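Arabinogalactan endo-1,4-beta-galactosidase (Ignisphaera aggregans, PDB 7OSK) probably hydrolyses internal beta-1,4-galactosidic linkages of galactans and arabinogalactans, as a calcium-containing member of glycoside hydrolase family 53. Local coordinates at residues 40-50 against 332-340. Sequence-based numbering, arbitrary orientation.
Sequences INPVPGLPVDF and RDLIAALYE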
loop_
_atom_site.group_PDB
_atom_site.type_symbol
_atom_site.label_atom_id
_atom_site.label_comp_id
_atom_site.label_asym_id
_atom_site.label_seq_id
_atom_site.Cartn_x
_atom_site.Cartn_y
_atom_site.Cartn_z
ATOM N N ILE A 40 -9.274 -2.898 23.259
ATOM C CA ILE A 40 -7.961 -2.572 22.720
ATOM C C ILE A 40 -7.104 -1.857 23.758
ATOM O O ILE A 40 -7.577 -0.961 24.459
ATOM C CB ILE A 40 -8.079 -1.689 21.454
ATOM C CG1 ILE A 40 -6.713 -1.110 21.070
ATOM C CG2 ILE A 40 -9.092 -0.567 21.672
ATOM C CD1 ILE A 40 -6.715 -0.369 19.759
ATOM N N ASN A 41 -5.841 -2.260 23.849
ATOM C CA ASN A 41 -4.890 -1.607 24.737
ATOM C C ASN A 41 -4.236 -0.407 24.055
ATOM O O ASN A 41 -3.924 -0.465 22.869
ATOM C CB ASN A 41 -3.818 -2.597 25.190
ATOM C CG ASN A 41 -4.085 -3.149 26.574
ATOM O OD1 ASN A 41 -3.458 -2.731 27.549
ATOM N ND2 ASN A 41 -5.022 -4.087 26.669
ATOM N N PRO A 42 -4.042 0.698 24.792
ATOM C CA PRO A 42 -3.292 1.796 24.176
ATOM C C PRO A 42 -1.829 1.422 23.957
ATOM O O PRO A 42 -1.332 0.507 24.616
ATOM C CB PRO A 42 -3.426 2.932 25.196
ATOM C CG PRO A 42 -4.640 2.592 25.991
ATOM C CD PRO A 42 -4.650 1.100 26.072
ATOM N N VAL A 43 -1.163 2.112 23.035
ATOM C CA VAL A 43 0.263 1.915 22.789
ATOM C C VAL A 43 1.048 3.059 23.436
ATOM O O VAL A 43 1.079 4.165 22.894
ATOM C CB VAL A 43 0.576 1.853 21.281
ATOM C CG1 VAL A 43 2.065 1.634 21.050
ATOM C CG2 VAL A 43 -0.233 0.748 20.617
ATOM N N PRO A 44 1.682 2.801 24.597
ATOM C CA PRO A 44 2.364 3.874 25.334
ATOM C C PRO A 44 3.438 4.600 24.527
ATOM O O PRO A 44 4.307 3.960 23.938
ATOM C CB PRO A 44 3.001 3.136 26.520
ATOM C CG PRO A 44 2.200 1.905 26.684
ATOM C CD PRO A 44 1.783 1.512 25.305
ATOM N N GLY A 45 3.369 5.928 24.507
ATOM C CA GLY A 45 4.407 6.739 23.898
ATOM C C GLY A 45 4.280 6.896 22.396
ATOM O O GLY A 45 5.175 7.441 21.750
ATOM N N LEU A 46 3.172 6.424 21.834
ATOM C CA LEU A 46 2.965 6.482 20.391
ATOM C C LEU A 46 2.808 7.935 19.921
ATOM O O LEU A 46 1.887 8.625 20.360
ATOM C CB LEU A 46 1.735 5.658 19.998
ATOM C CG LEU A 46 1.489 5.458 18.500
ATOM C CD1 LEU A 46 2.629 4.691 17.844
ATOM C CD2 LEU A 46 0.171 4.736 18.277
ATOM N N PRO A 47 3.709 8.407 19.033
ATOM C CA PRO A 47 3.629 9.790 18.534
ATOM C C PRO A 47 2.301 10.114 17.851
ATOM O O PRO A 47 1.711 9.237 17.223
ATOM C CB PRO A 47 4.781 9.868 17.527
ATOM C CG PRO A 47 5.731 8.815 17.946
ATOM C CD PRO A 47 4.891 7.708 18.494
ATOM N N VAL A 48 1.848 11.360 17.966
ATOM C CA VAL A 48 0.576 11.774 17.375
ATOM C C VAL A 48 0.661 11.920 15.854
ATOM O O VAL A 48 -0.366 11.992 15.177
ATOM C CB VAL A 48 0.077 13.110 17.975
ATOM C CG1 VAL A 48 -0.313 12.928 19.435
ATOM C CG2 VAL A 48 1.130 14.207 17.828
ATOM N N ASP A 49 1.882 11.960 15.325
ATOM C CA ASP A 49 2.105 12.087 13.884
ATOM C C ASP A 49 2.506 10.746 13.264
ATOM O O ASP A 49 2.987 10.689 12.132
ATOM C CB ASP A 49 3.178 13.142 13.605
ATOM C CG ASP A 49 4.478 12.863 14.336
ATOM O OD1 ASP A 49 4.433 12.206 15.399
ATOM O OD2 ASP A 49 5.542 13.304 13.851
ATOM N N PHE A 50 2.299 9.673 14.023
ATOM C CA PHE A 50 2.569 8.312 13.566
ATOM C C PHE A 50 1.679 7.976 12.370
ATOM O O PHE A 50 0.494 8.305 12.371
ATOM C CB PHE A 50 2.328 7.333 14.719
ATOM C CG PHE A 50 2.909 5.965 14.508
ATOM C CD1 PHE A 50 4.262 5.738 14.685
ATOM C CD2 PHE A 50 2.098 4.900 14.164
ATOM C CE1 PHE A 50 4.795 4.478 14.503
ATOM C CE2 PHE A 50 2.628 3.639 13.983
ATOM C CZ PHE A 50 3.977 3.429 14.157
ATOM N N ARG A 332 -3.358 -3.246 16.303
ATOM C CA ARG A 332 -2.787 -2.579 17.469
ATOM C C ARG A 332 -1.417 -3.159 17.805
ATOM O O ARG A 332 -0.487 -2.421 18.137
ATOM C CB ARG A 332 -3.719 -2.704 18.676
ATOM C CG ARG A 332 -3.218 -2.002 19.940
ATOM C CD ARG A 332 -3.099 -2.972 21.113
ATOM N NE ARG A 332 -1.851 -3.736 21.090
ATOM C CZ ARG A 332 -0.811 -3.525 21.896
ATOM N NH1 ARG A 332 -0.838 -2.569 22.817
ATOM N NH2 ARG A 332 0.270 -4.284 21.785
ATOM N N ASP A 333 -1.296 -4.481 17.711
ATOM C CA ASP A 333 -0.055 -5.163 18.058
ATOM C C ASP A 333 1.035 -4.921 17.015
ATOM O O ASP A 333 2.223 -4.929 17.338
ATOM C CB ASP A 333 -0.303 -6.665 18.224
ATOM C CG ASP A 333 -1.122 -6.988 19.462
ATOM O OD1 ASP A 333 -1.290 -6.094 20.318
ATOM O OD2 ASP A 333 -1.593 -8.137 19.583
ATOM N N LEU A 334 0.629 -4.698 15.768
ATOM C CA LEU A 334 1.578 -4.383 14.707
ATOM C C LEU A 334 2.132 -2.973 14.903
ATOM O O LEU A 334 3.333 -2.743 14.751
ATOM C CB LEU A 334 0.919 -4.510 13.331
ATOM C CG LEU A 334 1.860 -4.398 12.127
ATOM C CD1 LEU A 334 2.817 -5.580 12.074
ATOM C CD2 LEU A 334 1.067 -4.296 10.833
ATOM N N ILE A 335 1.249 -2.036 15.239
ATOM C CA ILE A 335 1.660 -0.670 15.552
ATOM C C ILE A 335 2.592 -0.678 16.758
ATOM O O ILE A 335 3.605 0.024 16.781
ATOM C CB ILE A 335 0.439 0.241 15.836
ATOM C CG1 ILE A 335 -0.383 0.428 14.555
ATOM C CG2 ILE A 335 0.890 1.598 16.392
ATOM C CD1 ILE A 335 -1.615 1.315 14.705
ATOM N N ALA A 336 2.242 -1.478 17.759
ATOM C CA ALA A 336 3.052 -1.589 18.964
ATOM C C ALA A 336 4.405 -2.216 18.648
ATOM O O ALA A 336 5.447 -1.692 19.036
ATOM C CB ALA A 336 2.321 -2.404 20.017
ATOM N N ALA A 337 4.378 -3.341 17.941
ATOM C CA ALA A 337 5.600 -4.050 17.580
ATOM C C ALA A 337 6.534 -3.159 16.768
ATOM O O ALA A 337 7.743 -3.155 16.986
ATOM C CB ALA A 337 5.268 -5.310 16.801
ATOM N N LEU A 338 5.970 -2.406 15.832
ATOM C CA LEU A 338 6.768 -1.542 14.975
ATOM C C LEU A 338 7.433 -0.420 15.766
ATOM O O LEU A 338 8.611 -0.126 15.562
ATOM C CB LEU A 338 5.904 -0.950 13.859
ATOM C CG LEU A 338 6.611 0.047 12.934
ATOM C CD1 LEU A 338 7.862 -0.564 12.315
ATOM C CD2 LEU A 338 5.662 0.532 11.851
ATOM N N TYR A 339 6.681 0.203 16.667
ATOM C CA TYR A 339 7.187 1.349 17.415
ATOM C C TYR A 339 8.139 0.928 18.530
ATOM O O TYR A 339 9.142 1.597 18.780
ATOM C CB TYR A 339 6.030 2.161 18.004
ATOM C CG TYR A 339 6.491 3.356 18.809
ATOM C CD1 TYR A 339 7.347 4.300 18.256
ATOM C CD2 TYR A 339 6.070 3.542 20.121
ATOM C CE1 TYR A 339 7.776 5.395 18.987
ATOM C CE2 TYR A 339 6.493 4.636 20.859
ATOM C CZ TYR A 339 7.346 5.558 20.287
ATOM O OH TYR A 339 7.772 6.647 21.014
ATOM N N GLU A 340 7.823 -0.178 19.194
ATOM C CA GLU A 340 8.629 -0.657 20.314
ATOM C C GLU A 340 10.026 -1.081 19.866
ATOM O O GLU A 340 10.974 -1.049 20.651
ATOM C CB GLU A 340 7.920 -1.819 21.015
ATOM C CG GLU A 340 6.723 -1.383 21.849
ATOM C CD GLU A 340 5.881 -2.546 22.332
ATOM O OE1 GLU A 340 6.340 -3.702 22.216
ATOM O OE2 GLU A 340 4.760 -2.302 22.827
#
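Tyr339 OH donates a weak hydrogen bond to Gly45 O at 2.8 Å, tying the helical segment 332-340 to the type II turn from Val43 to Leu46. The phenol reaches the turn because its CG stands anti to the backbone N (chi1 179°). Pro47 lays its CD over one face of the ring, 4.0 Å from the centroid of Tyr339, in a CH-pi contact, while Leu46 CD1 approaches near the base of the ring. Beneath the turn, Ile335 CG2 touches both Leu46 CD2 and Phe50 CE2, the latter at 3.6 Å. Leu46 CD1 also sits over the centre of the Phe50 ring, and Val43 spreads its two methyls over Ala336. At the other end, Ile40 CG1 packs against the aliphatic part of Arg332, whose chain bends so that its NE and, weakly, NH2 both meet Asp333 OD1 in a salt bridge. Asn41 O and Pro42 O lie at the guanidinium edge, near its plane, Pro42 O 3.6 Å from Arg332 NH1. Replacing Arg332 by an alanine removes the CG and CD that Ile40 and the Asn41 carbonyl lie against and would probably leave Asp333 OD1 without its charged mate. Leu46 and Phe50 also touch Tyr395, near the model's C-terminus. The N-terminal loop thus lies along one flank of helix 324-342, which precedes the eighth strand, 346-352, and leads into the first, 51-55, where the (beta/alpha)8 TIM barrel closes.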